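N-acetyl-beta-D glucosaminidase (Rhizomucor miehei CAU432, PDB 4ZM6) appears to combine a family 3 beta-N-acetylglucosaminidase with a GCN5-related glucosamine N-acetyltransferase region that binds acetyl-coenzyme A in one chain. Local coordinates at residues G98-G103 with L523-P528; E427-N432 with S439-E444; I450-A455 with M487-V492; R463-A468 with L475-V480; T494-Y499 with E507-L512. All coordinates share one frame; numbering follows the deposited sequence.

Contact 1. Residues G98-G103 with L523-P528; sequences GNMALG and LPISIP
The start of a helix meets an irregular loop here, the main chains coming closest where the CA atoms of G103 and P524 lie 5.8 Å apart. G103 has no side chain to hold the loop off, and the pyrrolidine ring settles against the helix backbone, with P524 CB 3.9 Å from G103 C. One turn back along the helix, M100 completes the surface that receives the proline: its CG lies 3.5 Å from P524 CG. P524 CG also comes 3.9 Å from M100 O.

The rest of M100 reaches further along the loop. Its CG is anti to the backbone N (chi1 -164°), which throws the side chain outward from the helix, and a bend at chi3 (-66°) brings the terminal methyl round to I525. There CE is 3.5 Å from I525 CD1 and SD 3.8 Å from that same methyl, with the two side chains at about a right angle. An unbranched, flexible methionine suits this place because one residue can serve both the ring and the tip of the branched isoleucine. No hydrogen bond links the two segments, although P524 pairs through its backbone with Q153 nearby.

P524 also touches Y499, while L523 and I527 lean on V375 of the edge strand 373-377. The contact therefore lies at the junction between the part of the chain belonging to the family 3 TIM-barrel domain and the neighbouring six-stranded alpha/beta domain, a buried apolar interface between domains.

Contact 2. Residues E427-N432 with S439-E444; sequences EYIIYN and SQKIQE
K441 and E427 meet in a salt bridge, with K441 NZ 2.8 Å from E427 OE1. The ammonium group approaches that oxygen on its syn side, the side facing the other carboxylate oxygen, and stands 24° out of the carboxylate plane. OE2 takes a lesser share: it lies 3.8 Å from K441 NZ and 3.6 Å from K441 CE, so the lysine engages mainly one oxygen. The aliphatic part of the same lysine has its own neighbour, I429, whose CD1 is 4.1 Å from K441 CD.

The shapes of the two chains bring these groups together. E427 runs out extended from the strand, while K441 crosses it at about a right angle after a bend at chi3 (92°). E427 and I429 are two apart on strand 427-431 and therefore project from the same face, toward helix 439-444. Lysine suits the helix position opposite them because it offers methylenes to the isoleucine and a charge to the glutamate.

In the next shell, strand 426-431 is an outermost strand of its sheet, held by backbone bonds from E427 and I429 to strand 392-397. L393 of that strand touches both E427 and K441, and I429 also packs on L438, just before the helix.

All three touching residues keep some exposure to solvent. The pairing probably favours the charged forms of both groups, but water would screen much of its energy, so it is best read as a modest surface tie between an edge strand and its helix.

Contact 3. Residues I450-A455 with M487-V492; sequences IGTANA and MCFPQV
The side-chain torsions of F489 (chi1 39°, chi2 86°) swing its ring from the loop toward strand 450-452 and the turn that follows it, and those of T452 (chi1 70°) turn a methyl to meet it. In T452 this torsion sends CG2 to the side beside the backbone N, from which it comes to 4.4 Å from F489 CZ, oblique to the ring. A455 arrives differently: its CB sits at the ring edge, close to the ring plane, 4.3 Å from F489 CE2. Both methyls meet the far end of the ring from the side of strand 450-452 and the turn after it. Alanine suits a place at a ring edge where only one carbon is needed, and phenylalanine can span the distance between backbones that come no nearer than the 7.8 Å between the CA atoms of A455 and C488.

Threonine brings a polar group into this buried setting as well. T452 OG1 is hydrogen-bonded to D485, whose OD2 also accepts from A455 N, so one carboxylate fixes the rotation of the threonine and holds the backbone of the alanine. Beyond the ring the loop folds back in a type I turn from F489 to V492, closed by a bond of 3.2 Å from V492 N to F489 O.

Around the pair, V465 of helix 459-471 packs on F489, and Q461 of that helix touches both T452 and A455. T452 also leans on V477 and A479. F489 thus packs between helix 459-471 and the end of strand 447-452, whose neighbour 475-479 runs parallel to it in the mixed sheet of this alpha/beta domain.

Contact 4. Residues R463-A468 with L475-V480; sequences RMVQQA and LVVAAV
V465 with V477 and A468 with L475 pack a helix on a strand within a beta-alpha-beta crossover: strand 447-452, helix 459-471 and strand 475-479 follow one another, and the two strands are parallel neighbours. The short helix and strand axes come within 10.1 Å and run almost opposite ways, their directions 161° apart, as expected where the crossover helix returns the chain to the start of the next strand.

The tight part is wholly apolar and uses residues spaced to suit each element. V465 and A468 are three apart and so lie on one side of the helix; L475 and V477 are two apart and share a face of the strand. The small A468 admits the long leucine, its CB 4.2 Å from L475 CD1. L475 has its CG anti to the backbone N (chi1 178°), and its CD2 comes to 4.4 Å from V465 O on the helix backbone. Beta-branched V477 suits a strand, while V465 gives the inner side of the helix a short, bulky apolar group. Further neighbours close the core: I450 touches both A468 and L475, and F489 covers V465.

The opposite side of the helix differs sharply. Q466 points away from the strand, and R463 is exposed; these longer polar residues suit an amphipathic helix with one flank in water. No hydrogen bond crosses between the two segments, so the inner flank is held by packing alone.

Nearer the middle of the strand, the two valines meet obliquely through one methyl each, V465 CG1 lying 4.1 Å from V477 CG2.

Contact 5. Residues T494-Y499 with E507-L512; sequences TYLVTY and EAAVRL
Apolar contacts carry this pairing, chiefly through T498 and L496 on one side and A509 and L512 on the other. The backbones come closest at T498 and A509, whose CA atoms are 6.4 Å apart, and there T498 CG2 meets A509 CB at 3.4 Å. Alanine suits a place where the backbones come this near. L496, two residues earlier, reaches further: its CD1 lies 4.3 Å from both A509 CB and L512 CD1, so one leucine methyl bridges successive turns of the helix. The same CD1 is 4.0 Å from A509 O.

Polar groups point elsewhere. In T498 the hydroxyl takes the position between backbone N and carbonyl carbon (chi1 78°), which turns CG2 to the helix while OG1 is hydrogen-bonded to the main-chain oxygen of E500. Threonine thereby serves the packing and the following turn at once. Away from the strand, E507 forms a salt bridge with R422 of helix 413-422, and R511 forms others with D369 and E516.

Strand 494-497 runs between the parallel strand 475-479 and the antiparallel edge strand 373-377. Helix 503-513 packs on one face of this mixed sheet of the alpha/beta domain, the face bearing L496, with L512 extending onto V374 and V510 packing against helix 413-422 alongside.

How the contacts relate
Contact 1 opens first, near residue 100, and closes last, after some 420 residues, so the other four nest within its loop. Contact 2 closes the short loop between strand 426-431 and helix 439-444 at the sheet's edge. Contact 3 then spans 450 to 492 and holds contact 4 inside it; contact 5 follows in series. None cross. Contacts 2 to 5 belong to one six-stranded alpha/beta domain: contacts 3 and 4 share neighbouring strands joined by I450 O and A478 N, while V477 pairs with T494 and L496 to link contacts 4 and 5. Y499 of contact 5 touches M100 and P524, tying this domain to the TIM-barrel part through contact 1.

Contact 1. Residues G98-G103 with L523-P528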
# COMPACT_ATOMS: atom_id res chain seq x y z
N GLY A 98 5.54 -16.09 22.52
CA GLY A 98 6.59 -15.72 21.57
C GLY A 98 6.01 -15.39 20.21
O GLY A 98 4.79 -15.43 20.02
N ASN A 99 6.88 -15.10 19.26
CA ASN A 99 6.44 -14.49 18.01
C ASN A 99 5.37 -15.26 17.22
O ASN A 99 4.25 -14.76 17.09
CB ASN A 99 7.64 -14.12 17.13
CG ASN A 99 8.28 -12.78 17.53
OD1 ASN A 99 8.11 -12.31 18.66
ND2 ASN A 99 9.00 -12.17 16.60
N MET A 100 5.66 -16.44 16.70
CA MET A 100 4.66 -17.13 15.86
C MET A 100 3.38 -17.43 16.64
O MET A 100 2.29 -17.45 16.07
CB MET A 100 5.21 -18.41 15.23
CG MET A 100 4.34 -18.92 14.08
SD MET A 100 5.06 -20.25 13.10
CE MET A 100 6.46 -19.42 12.36
N ALA A 101 3.50 -17.65 17.95
CA ALA A 101 2.32 -17.80 18.79
C ALA A 101 1.43 -16.59 18.60
O ALA A 101 0.26 -16.73 18.24
CB ALA A 101 2.72 -17.95 20.25
N LEU A 102 2.00 -15.40 18.81
CA LEU A 102 1.29 -14.13 18.60
C LEU A 102 0.76 -13.98 17.16
O LEU A 102 -0.35 -13.49 16.96
CB LEU A 102 2.20 -12.94 18.94
CG LEU A 102 2.52 -12.72 20.42
CD1 LEU A 102 3.68 -11.75 20.59
CD2 LEU A 102 1.29 -12.22 21.16
N GLY A 103 1.56 -14.39 16.18
CA GLY A 103 1.11 -14.36 14.79
C GLY A 103 -0.15 -15.18 14.58
O GLY A 103 -1.10 -14.73 13.94
N LEU A 523 -3.58 -20.55 11.59
CA LEU A 523 -2.21 -20.84 11.16
C LEU A 523 -1.61 -19.59 10.51
O LEU A 523 -2.18 -19.08 9.55
CB LEU A 523 -2.18 -21.98 10.14
CG LEU A 523 -2.02 -23.42 10.63
CD1 LEU A 523 -2.17 -24.38 9.46
CD2 LEU A 523 -0.67 -23.60 11.30
N PRO A 524 -0.46 -19.10 11.02
CA PRO A 524 0.26 -18.02 10.36
C PRO A 524 1.25 -18.52 9.31
O PRO A 524 2.20 -17.83 8.97
CB PRO A 524 0.98 -17.34 11.53
CG PRO A 524 1.22 -18.43 12.50
CD PRO A 524 0.18 -19.48 12.29
N ILE A 525 0.97 -19.70 8.76
CA ILE A 525 1.94 -20.49 8.03
C ILE A 525 1.19 -21.41 7.06
O ILE A 525 0.02 -21.73 7.29
CB ILE A 525 2.78 -21.33 9.03
CG1 ILE A 525 4.25 -20.98 8.93
CG2 ILE A 525 2.58 -22.84 8.88
CD1 ILE A 525 4.59 -19.58 9.36
N SER A 526 1.87 -21.83 5.99
CA SER A 526 1.36 -22.91 5.14
C SER A 526 2.09 -24.19 5.51
O SER A 526 3.31 -24.18 5.67
CB SER A 526 1.59 -22.61 3.66
OG SER A 526 0.40 -22.15 3.04
N ILE A 527 1.34 -25.28 5.66
CA ILE A 527 1.96 -26.58 5.86
C ILE A 527 1.91 -27.29 4.52
O ILE A 527 0.83 -27.53 4.00
CB ILE A 527 1.24 -27.39 6.94
CG1 ILE A 527 1.30 -26.63 8.27
CG2 ILE A 527 1.91 -28.75 7.10
CD1 ILE A 527 0.49 -27.27 9.38
N PRO A 528 3.09 -27.61 3.94
CA PRO A 528 3.11 -28.34 2.68
C PRO A 528 2.44 -29.71 2.79
O PRO A 528 2.49 -30.33 3.85
CB PRO A 528 4.61 -28.52 2.39
CG PRO A 528 5.27 -27.42 3.14
CD PRO A 528 4.45 -27.24 4.38

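Contact 2. Residues E427-N432 with S439-E444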
# COMPACT_ATOMS: atom_id res chain seq x y z
N GLU A 427 0.23 -42.91 30.93
CA GLU A 427 1.62 -43.32 30.82
C GLU A 427 2.44 -42.31 30.01
O GLU A 427 2.10 -42.00 28.87
CB GLU A 427 1.73 -44.70 30.17
CG GLU A 427 3.14 -45.26 30.16
CD GLU A 427 3.18 -46.74 29.82
OE1 GLU A 427 4.20 -47.40 30.16
OE2 GLU A 427 2.21 -47.23 29.21
N TYR A 428 3.54 -41.87 30.57
CA TYR A 428 4.33 -40.87 29.94
C TYR A 428 5.68 -41.45 29.65
O TYR A 428 6.39 -41.85 30.53
CB TYR A 428 4.39 -39.69 30.87
CG TYR A 428 5.38 -38.62 30.60
CD1 TYR A 428 6.01 -38.03 31.64
CD2 TYR A 428 5.65 -38.17 29.35
CE1 TYR A 428 6.90 -37.03 31.45
CE2 TYR A 428 6.55 -37.17 29.14
CZ TYR A 428 7.17 -36.61 30.22
OH TYR A 428 8.07 -35.62 30.11
N ILE A 429 6.00 -41.51 28.38
CA ILE A 429 7.26 -42.04 27.89
C ILE A 429 7.92 -41.02 26.99
O ILE A 429 7.28 -40.48 26.08
CB ILE A 429 7.06 -43.32 27.05
CG1 ILE A 429 6.53 -44.46 27.94
CG2 ILE A 429 8.35 -43.73 26.37
CD1 ILE A 429 5.96 -45.63 27.16
N ILE A 430 9.20 -40.76 27.22
CA ILE A 430 10.00 -39.92 26.34
C ILE A 430 10.77 -40.81 25.36
O ILE A 430 11.75 -41.46 25.73
CB ILE A 430 10.93 -39.01 27.16
CG1 ILE A 430 10.09 -38.17 28.14
CG2 ILE A 430 11.77 -38.13 26.25
CD1 ILE A 430 10.90 -37.38 29.14
N TYR A 431 10.29 -40.87 24.12
CA TYR A 431 10.86 -41.73 23.09
C TYR A 431 12.01 -41.04 22.36
O TYR A 431 12.02 -39.82 22.19
CB TYR A 431 9.79 -42.18 22.08
CG TYR A 431 9.22 -41.07 21.20
CD1 TYR A 431 8.13 -40.32 21.60
CD2 TYR A 431 9.78 -40.79 19.95
CE1 TYR A 431 7.62 -39.31 20.80
CE2 TYR A 431 9.28 -39.79 19.15
CZ TYR A 431 8.19 -39.05 19.58
OH TYR A 431 7.68 -38.04 18.79
N ASN A 432 12.99 -41.84 21.94
CA ASN A 432 14.15 -41.37 21.18
C ASN A 432 14.55 -42.45 20.17
O ASN A 432 13.83 -43.44 20.01
CB ASN A 432 15.31 -41.00 22.13
CG ASN A 432 15.85 -42.18 22.91
OD1 ASN A 432 16.99 -42.60 22.71
ND2 ASN A 432 15.04 -42.72 23.81
N SER A 439 5.09 -50.79 19.86
CA SER A 439 3.87 -51.21 19.17
C SER A 439 2.78 -51.65 20.14
O SER A 439 1.69 -51.09 20.14
CB SER A 439 4.17 -52.35 18.20
OG SER A 439 5.18 -51.98 17.28
N GLN A 440 3.10 -52.62 20.99
CA GLN A 440 2.11 -53.26 21.88
C GLN A 440 1.38 -52.27 22.79
O GLN A 440 0.19 -52.43 23.06
CB GLN A 440 2.78 -54.36 22.71
CG GLN A 440 1.82 -55.15 23.59
CD GLN A 440 2.39 -56.47 24.11
OE1 GLN A 440 1.72 -57.18 24.86
NE2 GLN A 440 3.61 -56.80 23.71
N LYS A 441 2.09 -51.25 23.26
CA LYS A 441 1.49 -50.24 24.13
C LYS A 441 0.51 -49.38 23.32
O LYS A 441 -0.56 -49.01 23.81
CB LYS A 441 2.56 -49.35 24.77
CG LYS A 441 3.82 -50.09 25.19
CD LYS A 441 4.56 -49.41 26.33
CE LYS A 441 4.12 -49.93 27.69
NZ LYS A 441 5.11 -49.59 28.74
N ILE A 442 0.88 -49.08 22.08
CA ILE A 442 0.09 -48.24 21.19
C ILE A 442 -1.24 -48.88 20.82
O ILE A 442 -2.27 -48.20 20.77
CB ILE A 442 0.89 -47.89 19.92
CG1 ILE A 442 2.13 -47.06 20.28
CG2 ILE A 442 0.02 -47.11 18.93
CD1 ILE A 442 3.23 -47.15 19.25
N GLN A 443 -1.23 -50.19 20.57
CA GLN A 443 -2.46 -50.91 20.17
C GLN A 443 -3.38 -51.09 21.37
O GLN A 443 -4.60 -51.05 21.23
CB GLN A 443 -2.15 -52.29 19.56
CG GLN A 443 -0.72 -52.52 19.10
CD GLN A 443 -0.51 -53.81 18.32
OE1 GLN A 443 0.63 -54.20 18.05
NE2 GLN A 443 -1.60 -54.48 17.96
N GLU A 444 -2.80 -51.29 22.55
CA GLU A 444 -3.56 -51.56 23.76
C GLU A 444 -4.21 -50.31 24.34
O GLU A 444 -5.32 -50.37 24.87
CB GLU A 444 -2.67 -52.24 24.82
CG GLU A 444 -2.44 -53.72 24.54
CD GLU A 444 -1.37 -54.34 25.42
OE1 GLU A 444 -0.83 -55.40 25.02
OE2 GLU A 444 -1.05 -53.78 26.49

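Contact 3. Residues I450-A455 with M487-V492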
# COMPACT_ATOMS: atom_id res chain seq x y z
N ILE A 450 0.90 -38.08 20.90
CA ILE A 450 2.32 -37.98 20.60
C ILE A 450 2.75 -36.52 20.56
O ILE A 450 2.07 -35.68 19.97
CB ILE A 450 2.67 -38.70 19.29
CG1 ILE A 450 2.27 -40.17 19.40
CG2 ILE A 450 4.16 -38.59 19.01
CD1 ILE A 450 2.59 -41.02 18.20
N GLY A 451 3.87 -36.23 21.22
CA GLY A 451 4.44 -34.90 21.26
C GLY A 451 5.63 -34.85 20.33
O GLY A 451 6.66 -35.47 20.60
N THR A 452 5.48 -34.12 19.22
CA THR A 452 6.61 -33.89 18.33
C THR A 452 7.20 -32.52 18.60
O THR A 452 6.51 -31.60 19.03
CB THR A 452 6.21 -33.98 16.84
OG1 THR A 452 5.38 -32.87 16.48
CG2 THR A 452 5.46 -35.29 16.58
N ALA A 453 8.51 -32.42 18.39
CA ALA A 453 9.24 -31.17 18.50
C ALA A 453 10.18 -31.14 17.30
O ALA A 453 11.23 -31.79 17.32
CB ALA A 453 10.00 -31.12 19.81
N ASN A 454 9.78 -30.41 16.26
CA ASN A 454 10.52 -30.34 14.99
C ASN A 454 10.84 -31.72 14.41
O ASN A 454 11.99 -32.03 14.08
CB ASN A 454 11.79 -29.48 15.14
CG ASN A 454 11.48 -28.00 15.27
OD1 ASN A 454 10.36 -27.56 15.05
ND2 ASN A 454 12.49 -27.21 15.62
N ALA A 455 9.81 -32.57 14.31
CA ALA A 455 9.93 -33.86 13.64
C ALA A 455 10.53 -33.70 12.25
O ALA A 455 11.41 -34.47 11.85
CB ALA A 455 8.58 -34.55 13.57
N MET A 487 3.66 -32.04 7.66
CA MET A 487 4.12 -32.23 6.29
C MET A 487 4.76 -33.61 6.10
O MET A 487 4.71 -34.17 5.00
CB MET A 487 5.09 -31.12 5.88
CG MET A 487 6.48 -31.25 6.49
SD MET A 487 7.45 -29.75 6.30
CE MET A 487 7.75 -29.76 4.54
N CYS A 488 5.36 -34.14 7.17
CA CYS A 488 5.98 -35.48 7.16
C CYS A 488 5.00 -36.65 7.38
O CYS A 488 5.37 -37.81 7.18
CB CYS A 488 7.08 -35.54 8.23
SG CYS A 488 8.38 -34.29 8.01
N PHE A 489 3.77 -36.36 7.79
CA PHE A 489 2.75 -37.40 7.98
C PHE A 489 1.32 -36.87 7.73
O PHE A 489 0.53 -36.75 8.66
CB PHE A 489 2.87 -38.03 9.38
CG PHE A 489 3.21 -37.05 10.47
CD1 PHE A 489 2.22 -36.33 11.13
CD2 PHE A 489 4.54 -36.86 10.86
CE1 PHE A 489 2.54 -35.43 12.14
CE2 PHE A 489 4.86 -35.96 11.87
CZ PHE A 489 3.86 -35.25 12.51
N PRO A 490 0.99 -36.57 6.46
CA PRO A 490 -0.34 -36.02 6.15
C PRO A 490 -1.50 -36.99 6.37
O PRO A 490 -2.65 -36.56 6.38
CB PRO A 490 -0.24 -35.63 4.67
CG PRO A 490 1.21 -35.71 4.31
CD PRO A 490 1.83 -36.69 5.25
N GLN A 491 -1.21 -38.28 6.54
CA GLN A 491 -2.24 -39.28 6.81
C GLN A 491 -2.90 -39.02 8.17
O GLN A 491 -4.08 -39.35 8.37
CB GLN A 491 -1.69 -40.72 6.82
CG GLN A 491 -0.40 -40.99 6.03
CD GLN A 491 0.88 -40.76 6.85
OE1 GLN A 491 0.93 -41.07 8.05
NE2 GLN A 491 1.91 -40.24 6.20
N VAL A 492 -2.13 -38.46 9.10
CA VAL A 492 -2.60 -38.20 10.46
C VAL A 492 -3.84 -37.33 10.41
O VAL A 492 -3.80 -36.21 9.91
CB VAL A 492 -1.51 -37.53 11.32
CG1 VAL A 492 -2.08 -37.06 12.65
CG2 VAL A 492 -0.36 -38.50 11.56

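Contact 4. Residues R463-A468 with L475-V480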
# COMPACT_ATOMS: atom_id res chain seq x y z
N ARG A 463 9.05 -41.46 12.20
CA ARG A 463 8.81 -42.91 12.23
C ARG A 463 7.86 -43.29 13.36
O ARG A 463 6.91 -44.06 13.15
CB ARG A 463 10.13 -43.67 12.38
CG ARG A 463 11.10 -43.50 11.22
CD ARG A 463 12.32 -44.40 11.36
NE ARG A 463 13.51 -43.79 10.75
CZ ARG A 463 14.50 -43.18 11.40
NH1 ARG A 463 14.52 -43.11 12.73
NH2 ARG A 463 15.50 -42.65 10.71
N MET A 464 8.09 -42.74 14.54
CA MET A 464 7.20 -42.93 15.69
C MET A 464 5.75 -42.59 15.35
O MET A 464 4.85 -43.37 15.65
CB MET A 464 7.65 -42.05 16.86
CG MET A 464 6.94 -42.34 18.17
SD MET A 464 7.33 -43.96 18.84
CE MET A 464 5.96 -44.93 18.22
N VAL A 465 5.54 -41.45 14.71
CA VAL A 465 4.19 -40.99 14.37
C VAL A 465 3.57 -41.86 13.27
O VAL A 465 2.38 -42.18 13.34
CB VAL A 465 4.19 -39.50 13.95
CG1 VAL A 465 2.84 -39.07 13.38
CG2 VAL A 465 4.55 -38.61 15.14
N GLN A 466 4.36 -42.21 12.26
CA GLN A 466 3.91 -43.10 11.18
C GLN A 466 3.57 -44.48 11.69
O GLN A 466 2.62 -45.11 11.23
CB GLN A 466 4.99 -43.23 10.10
CG GLN A 466 5.11 -42.04 9.18
CD GLN A 466 6.32 -42.12 8.27
OE1 GLN A 466 7.35 -42.71 8.63
NE2 GLN A 466 6.22 -41.51 7.10
N GLN A 467 4.38 -44.97 12.64
CA GLN A 467 4.13 -46.25 13.27
C GLN A 467 2.79 -46.21 14.01
O GLN A 467 1.91 -47.02 13.76
CB GLN A 467 5.27 -46.60 14.25
CG GLN A 467 5.18 -47.99 14.88
CD GLN A 467 6.24 -48.25 15.95
OE1 GLN A 467 6.22 -49.29 16.61
NE2 GLN A 467 7.16 -47.31 16.12
N ALA A 468 2.65 -45.23 14.91
CA ALA A 468 1.45 -45.10 15.73
C ALA A 468 0.19 -44.87 14.90
O ALA A 468 -0.89 -45.33 15.27
CB ALA A 468 1.63 -43.97 16.73
N LEU A 475 -5.51 -41.52 17.73
CA LEU A 475 -4.24 -40.80 17.80
C LEU A 475 -4.49 -39.31 17.71
O LEU A 475 -5.32 -38.88 16.93
CB LEU A 475 -3.36 -41.22 16.63
CG LEU A 475 -1.99 -40.55 16.49
CD1 LEU A 475 -1.08 -40.95 17.65
CD2 LEU A 475 -1.37 -40.91 15.15
N VAL A 476 -3.77 -38.52 18.52
CA VAL A 476 -3.70 -37.08 18.32
C VAL A 476 -2.23 -36.69 18.39
O VAL A 476 -1.49 -37.18 19.25
CB VAL A 476 -4.57 -36.26 19.32
CG1 VAL A 476 -5.57 -37.14 20.06
CG2 VAL A 476 -3.73 -35.49 20.33
N VAL A 477 -1.80 -35.81 17.49
CA VAL A 477 -0.41 -35.36 17.44
C VAL A 477 -0.30 -33.86 17.70
O VAL A 477 -0.89 -33.05 16.98
CB VAL A 477 0.22 -35.69 16.07
CG1 VAL A 477 1.68 -35.23 16.02
CG2 VAL A 477 0.10 -37.18 15.77
N ALA A 478 0.45 -33.50 18.74
CA ALA A 478 0.70 -32.10 19.09
C ALA A 478 2.16 -31.74 18.84
O ALA A 478 3.05 -32.24 19.53
CB ALA A 478 0.35 -31.86 20.55
N ALA A 479 2.39 -30.87 17.85
CA ALA A 479 3.73 -30.34 17.56
C ALA A 479 3.96 -29.04 18.34
O ALA A 479 3.20 -28.08 18.20
CB ALA A 479 3.90 -30.11 16.07
N VAL A 480 5.02 -29.01 19.14
CA VAL A 480 5.20 -27.92 20.09
C VAL A 480 6.34 -26.97 19.73
O VAL A 480 6.53 -25.95 20.40
CB VAL A 480 5.38 -28.47 21.53
CG1 VAL A 480 4.19 -29.34 21.90
CG2 VAL A 480 6.68 -29.25 21.69

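Contact 5. Residues T494-Y499 with E507-L512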
# COMPACT_ATOMS: atom_id res chain seq x y z
N THR A 494 -5.69 -36.16 12.95
CA THR A 494 -5.91 -35.23 14.05
C THR A 494 -4.58 -34.67 14.57
O THR A 494 -3.79 -35.38 15.18
CB THR A 494 -6.83 -35.86 15.13
OG1 THR A 494 -6.47 -35.40 16.44
CG2 THR A 494 -6.79 -37.39 15.08
N TYR A 495 -4.37 -33.38 14.31
CA TYR A 495 -3.09 -32.70 14.51
C TYR A 495 -3.33 -31.27 14.97
O TYR A 495 -4.24 -30.59 14.48
CB TYR A 495 -2.31 -32.72 13.19
CG TYR A 495 -1.01 -31.93 13.17
CD1 TYR A 495 0.13 -32.43 13.79
CD2 TYR A 495 -0.92 -30.71 12.51
CE1 TYR A 495 1.32 -31.72 13.77
CE2 TYR A 495 0.27 -30.00 12.47
CZ TYR A 495 1.38 -30.51 13.11
OH TYR A 495 2.56 -29.81 13.07
N LEU A 496 -2.52 -30.81 15.92
CA LEU A 496 -2.60 -29.44 16.43
C LEU A 496 -1.21 -28.88 16.67
O LEU A 496 -0.23 -29.61 16.66
CB LEU A 496 -3.43 -29.36 17.73
CG LEU A 496 -2.83 -29.96 19.01
CD1 LEU A 496 -3.34 -29.22 20.24
CD2 LEU A 496 -3.14 -31.45 19.13
N VAL A 497 -1.12 -27.57 16.88
CA VAL A 497 0.16 -26.90 17.03
C VAL A 497 0.10 -25.86 18.15
O VAL A 497 -0.92 -25.21 18.35
CB VAL A 497 0.61 -26.24 15.70
CG1 VAL A 497 0.89 -27.31 14.65
CG2 VAL A 497 -0.44 -25.25 15.19
N THR A 498 1.20 -25.74 18.90
CA THR A 498 1.27 -24.84 20.05
C THR A 498 2.26 -23.71 19.84
O THR A 498 2.33 -22.80 20.66
CB THR A 498 1.65 -25.61 21.33
OG1 THR A 498 3.06 -25.86 21.36
CG2 THR A 498 0.89 -26.93 21.42
N TYR A 499 3.04 -23.79 18.76
CA TYR A 499 4.01 -22.74 18.40
C TYR A 499 5.13 -22.50 19.42
O TYR A 499 5.98 -21.63 19.19
CB TYR A 499 3.28 -21.41 18.10
CG TYR A 499 2.12 -21.54 17.13
CD1 TYR A 499 2.35 -21.69 15.76
CD2 TYR A 499 0.80 -21.50 17.57
CE1 TYR A 499 1.30 -21.81 14.87
CE2 TYR A 499 -0.25 -21.61 16.68
CZ TYR A 499 0.00 -21.77 15.33
OH TYR A 499 -1.04 -21.88 14.43
N GLU A 507 -0.22 -26.12 28.62
CA GLU A 507 -1.47 -26.08 29.36
C GLU A 507 -2.62 -25.81 28.39
O GLU A 507 -3.56 -26.60 28.31
CB GLU A 507 -1.41 -25.03 30.48
CG GLU A 507 -2.73 -24.73 31.18
CD GLU A 507 -3.33 -25.92 31.92
OE1 GLU A 507 -4.49 -25.81 32.38
OE2 GLU A 507 -2.64 -26.95 32.07
N ALA A 508 -2.52 -24.73 27.63
CA ALA A 508 -3.53 -24.39 26.63
C ALA A 508 -3.76 -25.50 25.60
O ALA A 508 -4.89 -25.72 25.17
CB ALA A 508 -3.13 -23.11 25.92
N ALA A 509 -2.69 -26.18 25.21
CA ALA A 509 -2.81 -27.29 24.26
C ALA A 509 -3.62 -28.45 24.84
O ALA A 509 -4.40 -29.09 24.13
CB ALA A 509 -1.43 -27.76 23.83
N VAL A 510 -3.43 -28.73 26.13
CA VAL A 510 -4.22 -29.75 26.81
C VAL A 510 -5.67 -29.32 26.95
O VAL A 510 -6.59 -30.10 26.68
CB VAL A 510 -3.62 -30.09 28.19
CG1 VAL A 510 -4.59 -30.94 29.00
CG2 VAL A 510 -2.30 -30.82 28.01
N ARG A 511 -5.88 -28.07 27.35
CA ARG A 511 -7.24 -27.50 27.42
C ARG A 511 -7.99 -27.67 26.10
O ARG A 511 -9.18 -28.02 26.09
CB ARG A 511 -7.19 -26.02 27.80
CG ARG A 511 -6.59 -25.75 29.16
CD ARG A 511 -6.92 -24.35 29.63
NE ARG A 511 -8.31 -24.26 30.07
CZ ARG A 511 -9.03 -23.14 30.12
NH1 ARG A 511 -8.51 -21.98 29.75
NH2 ARG A 511 -10.29 -23.19 30.54
N LEU A 512 -7.29 -27.44 25.00
CA LEU A 512 -7.85 -27.59 23.66
C LEU A 512 -8.21 -29.04 23.38
O LEU A 512 -9.29 -29.33 22.86
CB LEU A 512 -6.86 -27.09 22.60
CG LEU A 512 -7.42 -26.25 21.45
CD1 LEU A 512 -6.36 -26.10 20.38
CD2 LEU A 512 -8.69 -26.85 20.86